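Local coordinates for putative calcium-regulated periplasmic protein (Bacteroides thetaiotaomicron, PDB 3DB7) that binds calcium ions through glutamate side chains and probably works in the periplasm as a calcium-regulated protein of the PepSY-like family, its precise role being unknown, at residues A[13-16]-A[17-21]; A[80-83]-A[84-88]. All blocks are in the same frame, centred on the assembly; numbering follows the deposited sequence. Where two conformers were deposited one is given.

Contact 1: residues A[13-16]-A[17-21]; sequences MPQL and AQQFI
Gln-18 reaches back over the first turn of helix 15-24 and ties its side-chain amide to the residue before the N-cap: NE2 of Gln-18 donates to O of Met-13 at 2.8 Å, with an N-H...O angle of 160°. The carbonyl oxygen lies close to the plane of the Gln-18 amide. Pro-14 holds the N-cap position, and its O takes the backbone N of Gln-18 at 3.1 Å as the helix begins; a weak bond from N of Ala-17 shares that oxygen.

The tight side is apolar. In the conformer given, selenomethionine Met-13 bends at its third torsion (chi3 78°), which brings the terminal methyl CE to 4.1 Å from CB of Ala-17 while SE sits 3.9 Å from CD1 of Ile-21, the side chains of Met-13 and Ile-21 crossing at about a right angle. The other side is wetter and looser. There the amide planes of Gln-15 and Gln-18 are turned 57° against each other, and one water donates to OE1 of Gln-18 at 2.7 Å; in the conformer of Gln-15 modelled here it also accepts from NE2 of Gln-15 at 3.2 Å.

The buried side of the helix lies against the antiparallel sheet: Met-13, Ala-17 and Ile-21 all rest on Phe-56 of strand 53-56, Met-13 and Pro-14 touch Tyr-44, and Ile-21 meets Val-46 of strand 41-48.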
# COMPACT_ATOMS: atom_id res chain seq x y z
N MSE A 13 1.84 -10.44 -23.56
CA MSE A 13 2.13 -10.64 -22.13
C MSE A 13 2.76 -12.01 -21.85
O MSE A 13 2.52 -13.00 -22.58
CB MSE A 13 0.84 -10.50 -21.28
CG MSE A 13 0.10 -9.17 -21.46
SE MSE A 13 -1.57 -9.03 -20.50
CE MSE A 13 -0.67 -8.68 -18.84
N PRO A 14 3.51 -12.13 -20.74
CA PRO A 14 4.01 -13.47 -20.40
C PRO A 14 2.87 -14.49 -20.36
O PRO A 14 1.76 -14.16 -19.96
CB PRO A 14 4.58 -13.29 -19.00
CG PRO A 14 4.95 -11.82 -18.96
CD PRO A 14 3.88 -11.11 -19.74
N GLN A 15 3.19 -15.73 -20.68
CA GLN A 15 2.15 -16.75 -20.72
C GLN A 15 1.53 -16.99 -19.35
O GLN A 15 0.35 -17.33 -19.24
CB GLN A 15 2.69 -18.05 -21.30
CG GLN A 15 1.66 -19.16 -21.41
CD GLN A 15 0.44 -18.78 -22.24
OE1 GLN A 15 -0.66 -19.26 -21.97
NE2 GLN A 15 0.63 -17.95 -23.25
N LEU A 16 2.31 -16.84 -18.28
CA LEU A 16 1.78 -17.02 -16.93
C LEU A 16 0.69 -16.02 -16.66
O LEU A 16 -0.30 -16.32 -15.99
CB LEU A 16 2.84 -16.92 -15.85
CG LEU A 16 3.70 -18.15 -15.65
CD1 LEU A 16 4.90 -17.79 -14.75
CD2 LEU A 16 2.79 -19.24 -15.01
N ALA A 17 0.86 -14.82 -17.19
CA ALA A 17 -0.11 -13.74 -17.03
C ALA A 17 -1.37 -13.95 -17.86
O ALA A 17 -2.49 -13.80 -17.39
CB ALA A 17 0.51 -12.36 -17.37
N GLN A 18 -1.19 -14.39 -19.09
CA GLN A 18 -2.29 -14.78 -19.96
C GLN A 18 -3.12 -15.89 -19.32
O GLN A 18 -4.37 -15.88 -19.31
CB GLN A 18 -1.77 -15.24 -21.31
CG GLN A 18 -1.13 -14.11 -22.12
CD GLN A 18 -0.80 -14.52 -23.51
OE1 GLN A 18 -1.68 -14.96 -24.25
NE2 GLN A 18 0.49 -14.47 -23.88
N GLN A 19 -2.45 -16.84 -18.71
CA GLN A 19 -3.16 -17.94 -18.04
C GLN A 19 -3.94 -17.45 -16.82
O GLN A 19 -5.06 -17.86 -16.59
CB GLN A 19 -2.19 -19.05 -17.64
CG GLN A 19 -1.61 -19.87 -18.83
CD GLN A 19 -0.26 -20.53 -18.54
OE1 GLN A 19 0.48 -20.88 -19.47
NE2 GLN A 19 0.07 -20.67 -17.27
N PHE A 20 -3.35 -16.53 -16.09
CA PHE A 20 -3.99 -16.00 -14.90
C PHE A 20 -5.30 -15.29 -15.25
O PHE A 20 -6.31 -15.43 -14.58
CB PHE A 20 -3.03 -15.07 -14.18
CG PHE A 20 -3.53 -14.57 -12.84
CD1 PHE A 20 -3.27 -15.27 -11.71
CD2 PHE A 20 -4.16 -13.36 -12.73
CE1 PHE A 20 -3.68 -14.79 -10.47
CE2 PHE A 20 -4.55 -12.88 -11.45
CZ PHE A 20 -4.30 -13.63 -10.36
N ILE A 21 -5.26 -14.49 -16.31
CA ILE A 21 -6.44 -13.74 -16.79
C ILE A 21 -7.56 -14.70 -17.18
O ILE A 21 -8.69 -14.53 -16.82
CB ILE A 21 -6.01 -12.81 -18.00
CG1 ILE A 21 -5.06 -11.70 -17.49
CG2 ILE A 21 -7.24 -12.21 -18.73
CD1 ILE A 21 -4.36 -11.05 -18.61
O HOH W 1 -1.43 -17.29 -25.56

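Contact 2: residues A[80-83]-A[84-88]; sequences AIQK and YVTTN
Thr-86 and Thr-87 both turn their hydroxyls back onto the preceding turn of helix 79-88, an alpha-helix packed on the antiparallel sheet of this PepSY-like protein. OG1 of Thr-86 donates to O of Gln-82 at 2.7 Å, and OG1 of Thr-87 donates to O of Lys-83 at 2.8 Å. Each of those oxygens also accepts the regular helical N-H of the same threonine, so two consecutive carbonyls are gripped twice, with hydroxyl and amide arriving from opposite faces of the carbonyl plane. The hydroxyl of Thr-87 comes in from well above that plane, 36° out of it.

The two threonines achieve this with different first torsions. In Thr-86, OG1 lies between the backbone N and the carbonyl carbon (chi1 58°), and its methyl CG2 then meets NE2 of Gln-82 at 3.5 Å; in Thr-87, OG1 swings to the N side instead (chi1 -61°).

Earlier in the helix the carbonyls have plain backbone partners: O of Ala-80 takes N of Tyr-84 at 3.0 Å, and O of Ile-81 takes N of Val-85 at 2.9 Å. On the sheet-facing side, CG2 of Ile-81 comes to 4.3 Å from CG2 of Val-85, Ile-81 also covering Val-106 and Phe-116, and Val-85 touching Leu-108 and Leu-114.

At the C-terminal end O of Tyr-84 receives the backbone N of Asn-88 and, weakly, its side-chain amide. That same ND2 of Asn-88 lies over the centre of the Tyr-84 ring, 3.3 Å above its plane.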
# COMPACT_ATOMS: atom_id res chain seq x y z
N ALA A 80 -5.13 -18.78 4.42
CA ALA A 80 -5.00 -18.28 5.79
C ALA A 80 -5.47 -16.82 5.85
O ALA A 80 -6.07 -16.37 6.82
CB ALA A 80 -3.55 -18.34 6.32
N ILE A 81 -5.26 -16.09 4.76
CA ILE A 81 -5.68 -14.67 4.73
C ILE A 81 -7.22 -14.61 4.58
O ILE A 81 -7.91 -13.85 5.25
CB ILE A 81 -4.98 -13.91 3.62
CG1 ILE A 81 -3.49 -13.78 3.97
CG2 ILE A 81 -5.62 -12.54 3.37
CD1 ILE A 81 -2.58 -13.10 2.87
N GLN A 82 -7.77 -15.48 3.75
CA GLN A 82 -9.23 -15.54 3.54
C GLN A 82 -9.95 -15.89 4.84
O GLN A 82 -10.98 -15.34 5.19
CB GLN A 82 -9.53 -16.52 2.42
CG GLN A 82 -11.00 -16.79 2.22
CD GLN A 82 -11.80 -15.60 1.70
OE1 GLN A 82 -11.29 -14.47 1.57
NE2 GLN A 82 -13.08 -15.85 1.41
N LYS A 83 -9.34 -16.79 5.62
CA LYS A 83 -9.91 -17.15 6.88
C LYS A 83 -9.83 -16.00 7.86
O LYS A 83 -10.81 -15.74 8.52
CB LYS A 83 -9.27 -18.39 7.50
CG LYS A 83 -9.90 -18.80 8.81
CD LYS A 83 -9.48 -20.13 9.30
CE LYS A 83 -10.00 -20.40 10.66
NZ LYS A 83 -9.64 -21.80 11.19
N TYR A 84 -8.70 -15.29 7.92
CA TYR A 84 -8.60 -14.14 8.82
C TYR A 84 -9.67 -13.09 8.48
O TYR A 84 -10.33 -12.53 9.35
CB TYR A 84 -7.16 -13.50 8.74
CG TYR A 84 -6.92 -12.48 9.79
CD1 TYR A 84 -6.45 -12.86 11.00
CD2 TYR A 84 -7.31 -11.15 9.59
CE1 TYR A 84 -6.33 -11.95 12.02
CE2 TYR A 84 -7.15 -10.26 10.59
CZ TYR A 84 -6.67 -10.67 11.81
OH TYR A 84 -6.58 -9.79 12.89
N VAL A 85 -9.81 -12.82 7.19
CA VAL A 85 -10.74 -11.79 6.74
C VAL A 85 -12.19 -12.17 7.03
O VAL A 85 -12.96 -11.42 7.59
CB VAL A 85 -10.55 -11.41 5.27
CG1 VAL A 85 -11.70 -10.55 4.79
CG2 VAL A 85 -9.16 -10.74 5.02
N THR A 86 -12.55 -13.38 6.67
CA THR A 86 -13.92 -13.83 6.87
C THR A 86 -14.31 -14.07 8.32
O THR A 86 -15.46 -14.04 8.66
CB THR A 86 -14.25 -15.04 6.00
OG1 THR A 86 -13.36 -16.12 6.29
CG2 THR A 86 -14.18 -14.69 4.54
N THR A 87 -13.32 -14.29 9.17
CA THR A 87 -13.54 -14.38 10.63
C THR A 87 -13.74 -13.00 11.23
O THR A 87 -14.69 -12.76 11.97
CB THR A 87 -12.35 -15.03 11.33
OG1 THR A 87 -12.18 -16.37 10.84
CG2 THR A 87 -12.53 -15.03 12.89
N ASN A 88 -12.84 -12.08 10.95
CA ASN A 88 -12.76 -10.82 11.71
C ASN A 88 -13.48 -9.67 11.06
O ASN A 88 -13.79 -8.66 11.73
CB ASN A 88 -11.29 -10.46 11.94
CG ASN A 88 -10.62 -11.45 12.84
OD1 ASN A 88 -11.02 -11.55 14.00
ND2 ASN A 88 -9.68 -12.26 12.31

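Overall arrangement
Contacts 1 and 2 belong to different helices, 15-24 and 79-88, on opposite sides of the chain's centre; their centres are 27 Å apart and they do not touch. Both are partly buried, each turning a few apolar residues toward the same antiparallel sheet, contact 1 on strands 41-48 and 53-56 and contact 2 mainly on 103-108 and 113-117. Their polar chemistry follows their places in the helix. Contact 1 is a helix start, where a glutamine amide binds the carbonyl ahead of the N-cap and a water bridges two glutamine side chains; contact 2 runs to a helix end, where side-chain hydroxyls double up on backbone carbonyls. Contact 2 alone is touched by the second subunit, whose Gly-1 packs against Tyr-84.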